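Local coordinates for urocanate hydratase (Paenibacillus sp. Soil724D2, PDB 7NED), which probably hydrates thiourocanate in bacterial ergothioneine catabolism, using a bound NAD+ cofactor, and is seen here holding urocanate, at residues Phe369-Phe374 / Val379-Ile384; Asp362-Asp367 / Leu386-Val391; Gln137-Ile142 / Gly170-Ala175. All blocks are in the same frame, centred on the assembly; numbering follows the deposited sequence.

Contact 1: Phe369-Phe374 / Val379-Ile384; sequences FILEAF and VIANWI
Leu371 and Ala381 bring the two backbones together, their CA atoms 5.6 Å apart, where the helical segments 369-373 and 379-384 run nearly antiparallel. Their axes approach to 9.4 Å at 155° between N-to-C directions, as expected of a helical hairpin closed by a short connection. The side chains that meet are all apolar. Ile370 reaches over with its CG2 branch, anti to the backbone N (CG1 at chi1 -68°), and this one methyl sits between two isoleucines of the other helix: CG2 lies 4.0 Å from CG1 of Ile384 and equally far from CG1 of Ile380. Both pairs cross at about a right angle. Beside them Leu371 uses CD2, which rests 3.6 Å from the backbone O of Ala381 and 3.9 Å from CG2 of Ile384. At the turn, where Phe374 leaves helical geometry, its CB rather than its ring meets Ile380, CB to CG2 being 3.9 Å. The ring leads away to Phe403 and makes a cation-pi contact with Lys410. Each helix of the hairpin has its own neighbour: helix 407-420 packs against Phe369 and Ile370, while on helix 378-390 Trp383 turns to Ile136 and Gln137 of helix 133-150.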
ATOM      1  N   PHE A 369      35.220  -3.648  13.632  1.00 20.82           N
ATOM      2  CA  PHE A 369      35.067  -4.552  12.536  1.00 19.44           C
ATOM      3  C   PHE A 369      34.928  -3.806  11.224  1.00 20.86           C
ATOM      4  O   PHE A 369      35.539  -4.159  10.282  1.00 19.76           O
ATOM      5  CB  PHE A 369      33.885  -5.450  12.703  1.00 19.17           C
ATOM      6  CG  PHE A 369      33.575  -6.208  11.471  1.00 24.07           C
ATOM      7  CD1 PHE A 369      34.292  -7.319  11.141  1.00 22.50           C
ATOM      8  CD2 PHE A 369      32.603  -5.781  10.614  1.00 23.55           C
ATOM      9  CE1 PHE A 369      34.050  -7.997   9.978  1.00 25.20           C
ATOM     10  CE2 PHE A 369      32.350  -6.468   9.447  1.00 22.18           C
ATOM     11  CZ  PHE A 369      33.069  -7.570   9.140  1.00 23.16           C
ATOM     12  N   ILE A 370      34.153  -2.748  11.206  1.00 17.72           N
ATOM     13  CA  ILE A 370      33.944  -2.031   9.954  1.00 19.59           C
ATOM     14  C   ILE A 370      35.246  -1.406   9.450  1.00 22.00           C
ATOM     15  O   ILE A 370      35.569  -1.475   8.256  1.00 19.96           O
ATOM     16  CB  ILE A 370      32.831  -0.983  10.138  1.00 20.86           C
ATOM     17  CG1 ILE A 370      31.465  -1.691  10.358  1.00 20.71           C
ATOM     18  CG2 ILE A 370      32.785  -0.097   8.935  1.00 17.98           C
ATOM     19  CD1 ILE A 370      30.266  -0.740  10.738  1.00 15.65           C
ATOM     20  N   LEU A 371      35.992  -0.794  10.335  1.00 20.51           N
ATOM     21  CA  LEU A 371      37.254  -0.184   9.959  1.00 21.64           C
ATOM     22  C   LEU A 371      38.254  -1.193   9.334  1.00 23.90           C
ATOM     23  O   LEU A 371      38.988  -0.849   8.460  1.00 26.95           O
ATOM     24  CB  LEU A 371      37.837   0.510  11.161  1.00 21.27           C
ATOM     25  CG  LEU A 371      36.986   1.631  11.692  1.00 24.75           C
ATOM     26  CD1 LEU A 371      37.575   2.197  12.972  1.00 26.73           C
ATOM     27  CD2 LEU A 371      36.674   2.700  10.647  1.00 22.67           C
ATOM     28  N   GLU A 372      38.200  -2.437   9.765  1.00 19.65           N
ATOM     29  CA  GLU A 372      39.055  -3.475   9.278  1.00 21.75           C
ATOM     30  C   GLU A 372      38.528  -4.136   8.016  1.00 27.84           C
ATOM     31  O   GLU A 372      39.258  -4.412   7.140  1.00 27.87           O
ATOM     32  CB  GLU A 372      39.261  -4.585  10.303  1.00 21.55           C
ATOM     33  CG  GLU A 372      39.653  -4.193  11.712  1.00 36.91           C
ATOM     34  CD  GLU A 372      39.344  -5.253  12.807  1.00 44.75           C
ATOM     35  OE1 GLU A 372      38.538  -6.178  12.612  1.00 42.83           O
ATOM     36  OE2 GLU A 372      39.895  -5.163  13.909  1.00 43.86           O
ATOM     37  N   ALA A 373      37.246  -4.417   7.973  1.00 23.61           N
ATOM     38  CA  ALA A 373      36.659  -5.127   6.878  1.00 22.20           C
ATOM     39  C   ALA A 373      36.220  -4.305   5.680  1.00 22.42           C
ATOM     40  O   ALA A 373      36.034  -4.867   4.656  1.00 24.99           O
ATOM     41  CB  ALA A 373      35.531  -6.009   7.373  1.00 21.63           C
ATOM     42  N   PHE A 374      36.052  -2.989   5.836  1.00 22.67           N
ATOM     43  CA  PHE A 374      35.664  -2.093   4.745  1.00 24.17           C
ATOM     44  C   PHE A 374      36.697  -0.990   4.526  1.00 24.04           C
ATOM     45  O   PHE A 374      36.342   0.126   4.125  1.00 22.08           O
ATOM     46  CB  PHE A 374      34.294  -1.454   5.006  1.00 25.10           C
ATOM     47  CG  PHE A 374      33.177  -2.445   5.100  1.00 23.92           C
ATOM     48  CD1 PHE A 374      32.417  -2.751   3.980  1.00 21.21           C
ATOM     49  CD2 PHE A 374      32.873  -3.056   6.309  1.00 24.28           C
ATOM     50  CE1 PHE A 374      31.391  -3.666   4.065  1.00 21.55           C
ATOM     51  CE2 PHE A 374      31.844  -3.957   6.393  1.00 23.03           C
ATOM     52  CZ  PHE A 374      31.107  -4.266   5.268  1.00 20.11           C
ATOM     53  N   VAL A 379      34.817   6.378   2.714  1.00 27.13           N
ATOM     54  CA  VAL A 379      33.665   7.133   3.194  1.00 25.68           C
ATOM     55  C   VAL A 379      33.148   6.545   4.499  1.00 24.05           C
ATOM     56  O   VAL A 379      33.046   7.248   5.512  1.00 19.44           O
ATOM     57  CB  VAL A 379      32.570   7.184   2.119  1.00 28.81           C
ATOM     58  CG1 VAL A 379      31.378   7.982   2.620  1.00 30.60           C
ATOM     59  CG2 VAL A 379      33.140   7.829   0.878  1.00 29.53           C
ATOM     60  N   ILE A 380      32.792   5.255   4.491  1.00 24.31           N
ATOM     61  CA  ILE A 380      32.312   4.650   5.727  1.00 21.15           C
ATOM     62  C   ILE A 380      33.392   4.671   6.793  1.00 21.03           C
ATOM     63  O   ILE A 380      33.090   4.829   7.985  1.00 21.84           O
ATOM     64  CB  ILE A 380      31.760   3.225   5.510  1.00 22.28           C
ATOM     65  CG1 ILE A 380      30.977   2.801   6.769  1.00 21.89           C
ATOM     66  CG2 ILE A 380      32.856   2.171   5.267  1.00 20.57           C
ATOM     67  CD1 ILE A 380      29.713   3.636   7.056  1.00 18.41           C
ATOM     68  N   ALA A 381      34.661   4.506   6.398  1.00 21.46           N
ATOM     69  CA  ALA A 381      35.750   4.525   7.386  1.00 21.87           C
ATOM     70  C   ALA A 381      35.842   5.875   8.079  1.00 21.27           C
ATOM     71  O   ALA A 381      35.945   5.952   9.309  1.00 23.52           O
ATOM     72  CB  ALA A 381      37.081   4.178   6.716  1.00 24.07           C
ATOM     73  N   ASN A 382      35.801   6.953   7.301  1.00 21.27           N
ATOM     74  CA  ASN A 382      35.718   8.296   7.870  1.00 22.91           C
ATOM     75  C   ASN A 382      34.509   8.432   8.787  1.00 22.65           C
ATOM     76  O   ASN A 382      34.626   8.936   9.908  1.00 20.42           O
ATOM     77  CB  ASN A 382      35.651   9.334   6.743  1.00 20.63           C
ATOM     78  CG  ASN A 382      35.350  10.756   7.251  1.00 27.95           C
ATOM     79  OD1 ASN A 382      34.267  11.334   6.960  1.00 28.63           O
ATOM     80  ND2 ASN A 382      36.279  11.319   8.028  1.00 21.99           N
ATOM     81  N   TRP A 383      33.325   7.997   8.322  1.00 19.37           N
ATOM     82  CA  TRP A 383      32.117   8.211   9.112  1.00 18.81           C
ATOM     83  C   TRP A 383      32.202   7.485  10.456  1.00 18.92           C
ATOM     84  O   TRP A 383      31.881   8.049  11.509  1.00 20.93           O
ATOM     85  CB  TRP A 383      30.861   7.752   8.326  1.00 17.52           C
ATOM     86  CG  TRP A 383      29.754   7.803   9.272  1.00 17.17           C
ATOM     87  CD1 TRP A 383      29.098   6.739   9.839  1.00 17.73           C
ATOM     88  CD2 TRP A 383      29.215   8.973   9.868  1.00 17.72           C
ATOM     89  NE1 TRP A 383      28.159   7.189  10.746  1.00 18.56           N
ATOM     90  CE2 TRP A 383      28.219   8.561  10.783  1.00 18.14           C
ATOM     91  CE3 TRP A 383      29.482  10.344   9.726  1.00 18.50           C
ATOM     92  CZ2 TRP A 383      27.485   9.462  11.534  1.00 16.94           C
ATOM     93  CZ3 TRP A 383      28.742  11.238  10.468  1.00 21.81           C
ATOM     94  CH2 TRP A 383      27.766  10.798  11.373  1.00 18.08           C
ATOM     95  N   ILE A 384      32.629   6.224  10.446  1.00 16.64           N
ATOM     96  CA  ILE A 384      32.658   5.439  11.683  1.00 18.15           C
ATOM     97  C   ILE A 384      33.641   6.053  12.678  1.00 21.75           C
ATOM     98  O   ILE A 384      33.344   6.181  13.878  1.00 19.17           O
ATOM     99  CB  ILE A 384      32.979   3.964  11.356  1.00 17.79           C
ATOM    100  CG1 ILE A 384      31.764   3.336  10.614  1.00 17.55           C
ATOM    101  CG2 ILE A 384      33.342   3.156  12.602  1.00 18.13           C
ATOM    102  CD1 ILE A 384      30.417   3.345  11.452  1.00 15.72           C
TER

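Contact 2: Asp362-Asp367 / Leu386-Val391; sequences DIHAID and LAREHV
His364 lays the CD2 corner of its imidazole against the aliphatic part of Arg388, CD2 to CG of Arg388 being 3.8 Å. The approach is oblique, and the ring and guanidinium planes stand 77° apart, which rules out a parallel stack. Asp367 meets the same arginine stem: its OD2 lies 3.7 Å from CB of Arg388 and about as far from CG and CD. The carboxylate and the arginine stem run antiparallel past one another, leaving OD2 of Asp367 4.9 Å from NE of Arg388, too far for a direct salt bridge. Each charge is paired elsewhere, OD2 of Asp367 with NH2 of Arg399 and NH1 of Arg388 with OE2 of Glu368. The arginine extends from the backbone with CG anti to N (chi1 -180°), then bends at chi3 (59°), which turns the guanidinium along helix 360-373. Two waters complete the polar side. One lies in the plane of the imidazole at its edge, 2.6 Å from NE2 of His364, and donates to the backbone O of Arg388 at 2.8 Å. The other accepts from NH1 of Arg388 at 2.8 Å and donates to the carbonyl O of His364. An alanine in place of Arg388 would probably leave Glu368 without its salt-bridge partner, strip the cover from Asp367 and His364, and deprive the second water of its donor. With CA atoms of His364 and Arg388 still 7.3 Å apart, long side chains and water span the gap between the backbones. This is the wider end of a helical hairpin in the urocanase C-terminal domain, partly buried and bridged by polar groups.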
ATOM      1  N   ASP A 362      29.555  -3.372  22.567  1.00 19.47           N
ATOM      2  CA  ASP A 362      29.073  -4.087  21.381  1.00 20.00           C
ATOM      3  C   ASP A 362      29.140  -3.196  20.144  1.00 20.29           C
ATOM      4  O   ASP A 362      29.675  -3.595  19.101  1.00 17.75           O
ATOM      5  CB  ASP A 362      27.643  -4.579  21.602  1.00 19.31           C
ATOM      6  CG  ASP A 362      27.572  -5.841  22.448  1.00 21.63           C
ATOM      7  OD1 ASP A 362      28.640  -6.395  22.804  1.00 19.76           O
ATOM      8  OD2 ASP A 362      26.428  -6.281  22.756  1.00 22.19           O
ATOM      9  N   ILE A 363      28.633  -1.965  20.251  1.00 20.16           N
ATOM     10  CA  ILE A 363      28.751  -1.034  19.129  1.00 18.83           C
ATOM     11  C   ILE A 363      30.218  -0.827  18.784  1.00 19.23           C
ATOM     12  O   ILE A 363      30.602  -0.860  17.612  1.00 16.59           O
ATOM     13  CB  ILE A 363      28.037   0.300  19.456  1.00 21.39           C
ATOM     14  CG1 ILE A 363      26.533   0.059  19.621  1.00 16.33           C
ATOM     15  CG2 ILE A 363      28.296   1.387  18.368  1.00 14.10           C
ATOM     16  CD1 ILE A 363      25.816  -0.514  18.357  1.00 16.12           C
ATOM     17  N   HIS A 364      31.079  -0.654  19.803  1.00 18.97           N
ATOM     18  CA  HIS A 364      32.481  -0.354  19.510  1.00 19.11           C
ATOM     19  C   HIS A 364      33.176  -1.527  18.827  1.00 19.34           C
ATOM     20  O   HIS A 364      34.026  -1.328  17.946  1.00 18.18           O
ATOM     21  CB  HIS A 364      33.208   0.060  20.792  1.00 21.67           C
ATOM     22  CG  HIS A 364      32.851   1.444  21.246  1.00 24.35           C
ATOM     23  ND1 HIS A 364      33.168   1.933  22.499  1.00 28.84           N
ATOM     24  CD2 HIS A 364      32.224   2.458  20.597  1.00 24.59           C
ATOM     25  CE1 HIS A 364      32.745   3.181  22.605  1.00 25.05           C
ATOM     26  NE2 HIS A 364      32.166   3.525  21.466  1.00 22.33           N
ATOM     27  N   ALA A 365      32.826  -2.755  19.201  1.00 17.33           N
ATOM     28  CA  ALA A 365      33.378  -3.907  18.493  1.00 19.11           C
ATOM     29  C   ALA A 365      32.942  -3.921  17.025  1.00 20.20           C
ATOM     30  O   ALA A 365      33.733  -4.288  16.135  1.00 19.52           O
ATOM     31  CB  ALA A 365      32.964  -5.211  19.194  1.00 19.54           C
ATOM     32  N   ILE A 366      31.687  -3.542  16.746  1.00 17.02           N
ATOM     33  CA  ILE A 366      31.260  -3.515  15.350  1.00 16.21           C
ATOM     34  C   ILE A 366      31.953  -2.376  14.616  1.00 17.43           C
ATOM     35  O   ILE A 366      32.322  -2.512  13.439  1.00 19.68           O
ATOM     36  CB  ILE A 366      29.724  -3.422  15.257  1.00 15.89           C
ATOM     37  CG1 ILE A 366      29.082  -4.645  15.939  1.00 14.35           C
ATOM     38  CG2 ILE A 366      29.288  -3.312  13.790  1.00 17.44           C
ATOM     39  CD1 ILE A 366      27.545  -4.552  16.089  1.00 15.83           C
ATOM     40  N   ASP A 367      32.149  -1.269  15.284  1.00 14.93           N
ATOM     41  CA  ASP A 367      32.877  -0.158  14.733  1.00 18.11           C
ATOM     42  C   ASP A 367      34.255  -0.635  14.287  1.00 18.37           C
ATOM     43  O   ASP A 367      34.638  -0.456  13.208  1.00 20.67           O
ATOM     44  CB  ASP A 367      33.052   0.962  15.768  1.00 18.26           C
ATOM     45  CG  ASP A 367      31.804   1.808  15.981  1.00 23.76           C
ATOM     46  OD1 ASP A 367      30.936   1.847  15.122  1.00 19.24           O
ATOM     47  OD2 ASP A 367      31.746   2.451  17.023  1.00 21.82           O
ATOM     48  N   LEU A 386      34.405   9.176  12.951  1.00 20.41           N
ATOM     49  CA  LEU A 386      33.769  10.373  13.468  1.00 20.55           C
ATOM     50  C   LEU A 386      32.663  10.022  14.451  1.00 20.39           C
ATOM     51  O   LEU A 386      32.551  10.637  15.525  1.00 18.24           O
ATOM     52  CB  LEU A 386      33.226  11.213  12.314  1.00 20.69           C
ATOM     53  CG  LEU A 386      34.234  11.943  11.415  1.00 21.90           C
ATOM     54  CD1 LEU A 386      33.448  12.628  10.311  1.00 21.54           C
ATOM     55  CD2 LEU A 386      35.116  12.926  12.171  1.00 20.46           C
ATOM     56  N   ALA A 387      31.812   9.051  14.086  1.00 20.09           N
ATOM     57  CA  ALA A 387      30.670   8.727  14.931  1.00 20.07           C
ATOM     58  C   ALA A 387      31.123   8.129  16.254  1.00 18.85           C
ATOM     59  O   ALA A 387      30.603   8.482  17.318  1.00 18.79           O
ATOM     60  CB  ALA A 387      29.717   7.770  14.196  1.00 19.92           C
ATOM     61  N   ARG A 388      32.095   7.219  16.211  1.00 19.76           N
ATOM     62  CA  ARG A 388      32.579   6.637  17.454  1.00 18.19           C
ATOM     63  C   ARG A 388      33.118   7.710  18.389  1.00 20.09           C
ATOM     64  O   ARG A 388      32.968   7.602  19.614  1.00 19.55           O
ATOM     65  CB  ARG A 388      33.645   5.584  17.161  1.00 20.65           C
ATOM     66  CG  ARG A 388      34.201   4.910  18.426  1.00 25.85           C
ATOM     67  CD  ARG A 388      35.172   3.821  18.024  1.00 29.01           C
ATOM     68  NE  ARG A 388      36.271   4.380  17.224  1.00 32.64           N
ATOM     69  CZ  ARG A 388      37.141   3.645  16.536  1.00 36.74           C
ATOM     70  NH1 ARG A 388      37.006   2.308  16.516  1.00 34.29           N
ATOM     71  NH2 ARG A 388      38.105   4.240  15.833  1.00 27.74           N
ATOM     72  N   GLU A 389      33.706   8.771  17.828  1.00 22.81           N
ATOM     73  CA  GLU A 389      34.363   9.784  18.651  1.00 22.20           C
ATOM     74  C   GLU A 389      33.366  10.786  19.189  1.00 23.16           C
ATOM     75  O   GLU A 389      33.510  11.228  20.326  1.00 23.80           O
ATOM     76  CB  GLU A 389      35.425  10.505  17.831  1.00 24.89           C
ATOM     77  CG  GLU A 389      36.175  11.639  18.565  1.00 29.61           C
ATOM     78  CD  GLU A 389      37.015  11.152  19.740  1.00 45.36           C
ATOM     79  OE1 GLU A 389      37.269  11.965  20.683  1.00 50.13           O
ATOM     80  OE2 GLU A 389      37.403   9.950  19.729  1.00 43.71           O
ATOM     81  N   HIS A 390      32.311  11.101  18.425  1.00 20.63           N
ATOM     82  CA  HIS A 390      31.532  12.306  18.669  1.00 20.63           C
ATOM     83  C   HIS A 390      30.045  12.104  18.904  1.00 21.22           C
ATOM     84  O   HIS A 390      29.396  13.045  19.367  1.00 20.93           O
ATOM     85  CB  HIS A 390      31.684  13.295  17.504  1.00 20.00           C
ATOM     86  CG  HIS A 390      33.081  13.819  17.328  1.00 23.81           C
ATOM     87  ND1 HIS A 390      33.653  14.718  18.204  1.00 24.77           N
ATOM     88  CD2 HIS A 390      33.993  13.615  16.348  1.00 22.01           C
ATOM     89  CE1 HIS A 390      34.873  15.011  17.794  1.00 28.14           C
ATOM     90  NE2 HIS A 390      35.103  14.361  16.668  1.00 24.69           N
ATOM     91  N   VAL A 391      29.463  10.952  18.584  1.00 18.20           N
ATOM     92  CA  VAL A 391      28.027  10.749  18.737  1.00 19.40           C
ATOM     93  C   VAL A 391      27.787  10.129  20.104  1.00 18.95           C
ATOM     94  O   VAL A 391      28.315   9.045  20.379  1.00 18.69           O
ATOM     95  CB  VAL A 391      27.459   9.863  17.614  1.00 22.79           C
ATOM     96  CG1 VAL A 391      25.970   9.554  17.842  1.00 18.72           C
ATOM     97  CG2 VAL A 391      27.660  10.561  16.305  1.00 20.43           C
TER
HETATM   98  O   HOH W   1      31.060   5.652  20.403  1.00 26.29           O
HETATM   99  O   HOH W   2      35.969   0.934  18.734  1.00 26.68           O

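Contact 3: Gln137-Ile142 / Gly170-Ala175; sequences QGTYEI and GAQPLA
With CG2 anti to the backbone N (OG1 at chi1 -54°), Thr139 presents its methyl to Ala175, while its hydroxyl bonds back to the carbonyl of Val135 in its own helix. Tyr140 has CG anti to N (chi1 169°), which carries the ring past the end of the second segment toward helix 378-390. The small Ala175 is the centre of the meeting: its CB lies 3.7 Å from CG2 of Thr139, 3.7 Å from the backbone N of Tyr140 and 4.1 Å from CB of Tyr140. Such a short side chain allows the backbones to come close, the CA atoms of Tyr140 and Ala175 being 4.7 Å apart. The carbonyl O of Ala175 lies in the plane of the tyrosine ring at its edge, 3.8 Å from CD2, so the ring meets this oxygen through its rim. A looser contact, 4.4 Å from CG2 of Thr139 to CG of Gln172, extends the patch toward the start of the second segment. The amide of Gln172 is held beyond the contact, OE1 by Thr162 and NE2 by the carbonyls of Ala163 and Gly169; its side chain is about 7 Å from the bound NAD. The contact thus packs helix 133-150 against helix 172-178, which follows strand 159-163 of the parallel Rossmann-like sheet. Elsewhere on helix 133-150 Ile142 meets helix 335-344, while the Tyr140 ring goes on to meet Trp383 of helix 378-390.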
ATOM      1  N   GLN A 137      24.136  10.929   9.787  1.00 16.51           N
ATOM      2  CA  GLN A 137      25.047  10.717   8.656  1.00 18.18           C
ATOM      3  C   GLN A 137      24.449  11.234   7.360  1.00 15.63           C
ATOM      4  O   GLN A 137      25.176  11.745   6.504  1.00 16.32           O
ATOM      5  CB  GLN A 137      25.421   9.243   8.455  1.00 16.57           C
ATOM      6  CG  GLN A 137      26.477   9.169   7.325  1.00 16.36           C
ATOM      7  CD  GLN A 137      27.094   7.781   7.086  1.00 19.17           C
ATOM      8  OE1 GLN A 137      26.733   6.798   7.714  1.00 18.51           O
ATOM      9  NE2 GLN A 137      28.028   7.716   6.139  1.00 16.06           N
ATOM     10  N   GLY A 138      23.140  11.070   7.177  1.00 14.88           N
ATOM     11  CA  GLY A 138      22.478  11.642   6.006  1.00 15.66           C
ATOM     12  C   GLY A 138      22.716  13.138   5.904  1.00 16.98           C
ATOM     13  O   GLY A 138      23.095  13.655   4.861  1.00 16.87           O
ATOM     14  N   THR A 139      22.516  13.845   7.001  1.00 14.20           N
ATOM     15  CA  THR A 139      22.702  15.293   6.976  1.00 14.91           C
ATOM     16  C   THR A 139      24.160  15.652   6.716  1.00 15.97           C
ATOM     17  O   THR A 139      24.471  16.579   5.953  1.00 17.01           O
ATOM     18  CB  THR A 139      22.229  15.867   8.316  1.00 17.03           C
ATOM     19  OG1 THR A 139      20.876  15.409   8.549  1.00 16.17           O
ATOM     20  CG2 THR A 139      22.261  17.396   8.307  1.00 13.96           C
ATOM     21  N   TYR A 140      25.069  14.936   7.355  1.00 14.40           N
ATOM     22  CA  TYR A 140      26.481  15.158   7.103  1.00 16.59           C
ATOM     23  C   TYR A 140      26.817  14.907   5.624  1.00 18.93           C
ATOM     24  O   TYR A 140      27.548  15.696   4.996  1.00 16.80           O
ATOM     25  CB  TYR A 140      27.270  14.280   8.073  1.00 14.44           C
ATOM     26  CG  TYR A 140      28.747  14.167   7.799  1.00 15.21           C
ATOM     27  CD1 TYR A 140      29.258  13.097   7.098  1.00 16.83           C
ATOM     28  CD2 TYR A 140      29.632  15.156   8.247  1.00 18.84           C
ATOM     29  CE1 TYR A 140      30.628  12.997   6.844  1.00 17.86           C
ATOM     30  CE2 TYR A 140      30.985  15.066   7.995  1.00 19.61           C
ATOM     31  CZ  TYR A 140      31.478  13.985   7.307  1.00 22.37           C
ATOM     32  OH  TYR A 140      32.821  13.881   7.052  1.00 20.73           O
ATOM     33  N   GLU A 141      26.252  13.848   5.033  1.00 16.91           N
ATOM     34  CA  GLU A 141      26.476  13.587   3.607  1.00 18.93           C
ATOM     35  C   GLU A 141      25.850  14.672   2.732  1.00 19.05           C
ATOM     36  O   GLU A 141      26.375  14.985   1.658  1.00 18.63           O
ATOM     37  CB  GLU A 141      25.905  12.215   3.204  1.00 20.03           C
ATOM     38  CG  GLU A 141      26.656  10.957   3.734  1.00 24.70           C
ATOM     39  CD  GLU A 141      28.181  10.980   3.509  1.00 33.62           C
ATOM     40  OE1 GLU A 141      28.940  10.544   4.440  1.00 32.13           O
ATOM     41  OE2 GLU A 141      28.605  11.444   2.419  1.00 36.26           O
ATOM     42  N   ILE A 142      24.725  15.251   3.153  1.00 18.17           N
ATOM     43  CA  ILE A 142      24.203  16.419   2.433  1.00 15.08           C
ATOM     44  C   ILE A 142      25.209  17.559   2.476  1.00 18.86           C
ATOM     45  O   ILE A 142      25.523  18.174   1.446  1.00 17.48           O
ATOM     46  CB  ILE A 142      22.846  16.872   3.006  1.00 16.27           C
ATOM     47  CG1 ILE A 142      21.763  15.827   2.768  1.00 14.67           C
ATOM     48  CG2 ILE A 142      22.448  18.234   2.399  1.00 19.20           C
ATOM     49  CD1 ILE A 142      20.499  16.053   3.617  1.00 16.97           C
ATOM     50  N   GLY A 170      17.805  18.010  15.781  1.00 16.31           N
ATOM     51  CA  GLY A 170      18.896  18.079  16.732  1.00 19.75           C
ATOM     52  C   GLY A 170      20.206  17.502  16.218  1.00 19.39           C
ATOM     53  O   GLY A 170      21.262  17.785  16.795  1.00 18.79           O
ATOM     54  N   ALA A 171      20.170  16.694  15.142  1.00 15.90           N
ATOM     55  CA  ALA A 171      21.406  16.176  14.564  1.00 18.00           C
ATOM     56  C   ALA A 171      22.160  17.228  13.760  1.00 15.91           C
ATOM     57  O   ALA A 171      23.344  17.036  13.449  1.00 16.39           O
ATOM     58  CB  ALA A 171      21.111  14.985  13.652  1.00 15.63           C
ATOM     59  N   GLN A 172      21.496  18.302  13.373  1.00 16.45           N
ATOM     60  CA  GLN A 172      22.109  19.217  12.418  1.00 14.13           C
ATOM     61  C   GLN A 172      23.354  19.896  12.980  1.00 17.21           C
ATOM     62  O   GLN A 172      24.342  20.018  12.240  1.00 16.57           O
ATOM     63  CB  GLN A 172      21.070  20.258  11.981  1.00 13.79           C
ATOM     64  CG  GLN A 172      19.909  19.723  11.193  1.00 16.54           C
ATOM     65  CD  GLN A 172      18.904  20.811  10.930  1.00 18.67           C
ATOM     66  OE1 GLN A 172      18.788  21.313   9.807  1.00 16.82           O
ATOM     67  NE2 GLN A 172      18.233  21.260  11.996  1.00 17.59           N
ATOM     68  N   PRO A 173      23.379  20.370  14.221  1.00 15.78           N
ATOM     69  CA  PRO A 173      24.600  21.052  14.684  1.00 18.63           C
ATOM     70  C   PRO A 173      25.811  20.144  14.659  1.00 18.11           C
ATOM     71  O   PRO A 173      26.912  20.592  14.312  1.00 18.06           O
ATOM     72  CB  PRO A 173      24.242  21.514  16.116  1.00 17.68           C
ATOM     73  CG  PRO A 173      23.018  20.743  16.481  1.00 18.27           C
ATOM     74  CD  PRO A 173      22.290  20.457  15.205  1.00 16.29           C
ATOM     75  N   LEU A 174      25.641  18.867  15.019  1.00 17.67           N
ATOM     76  CA  LEU A 174      26.777  17.961  14.987  1.00 17.53           C
ATOM     77  C   LEU A 174      27.156  17.590  13.557  1.00 17.06           C
ATOM     78  O   LEU A 174      28.340  17.505  13.228  1.00 17.65           O
ATOM     79  CB  LEU A 174      26.480  16.725  15.805  1.00 18.72           C
ATOM     80  CG  LEU A 174      27.656  15.851  16.157  1.00 23.87           C
ATOM     81  CD1 LEU A 174      28.858  16.651  16.806  1.00 21.50           C
ATOM     82  CD2 LEU A 174      27.144  14.786  17.112  1.00 24.12           C
ATOM     83  N   ALA A 175      26.173  17.373  12.689  1.00 16.38           N
ATOM     84  CA  ALA A 175      26.509  17.193  11.291  1.00 15.43           C
ATOM     85  C   ALA A 175      27.284  18.403  10.785  1.00 18.17           C
ATOM     86  O   ALA A 175      28.281  18.255  10.084  1.00 16.88           O
ATOM     87  CB  ALA A 175      25.246  16.977  10.452  1.00 15.96           C
TER

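In the fold
Contact 3 comes first along the chain, in the Rossmann-like domain; contacts 1 and 2 follow in the C-terminal domain. Those two share helices 360-373 and 378-390, with contact 1 nested inside the loop that contact 2 closes and their centres 10 Å apart, making them successive levels of one hairpin. Contact 3 is centred about 18 Å from contact 1 and 16 Å from contact 2, yet it touches both. Asn382 OD1 and Tyr140 OH, 2.9 Å apart, form a probable hydrogen bond, and Leu386 also packs on that tyrosine. Helix 378-390 therefore joins the hairpin to helix 133-150, linking the C-terminal region to the Rossmann-like region.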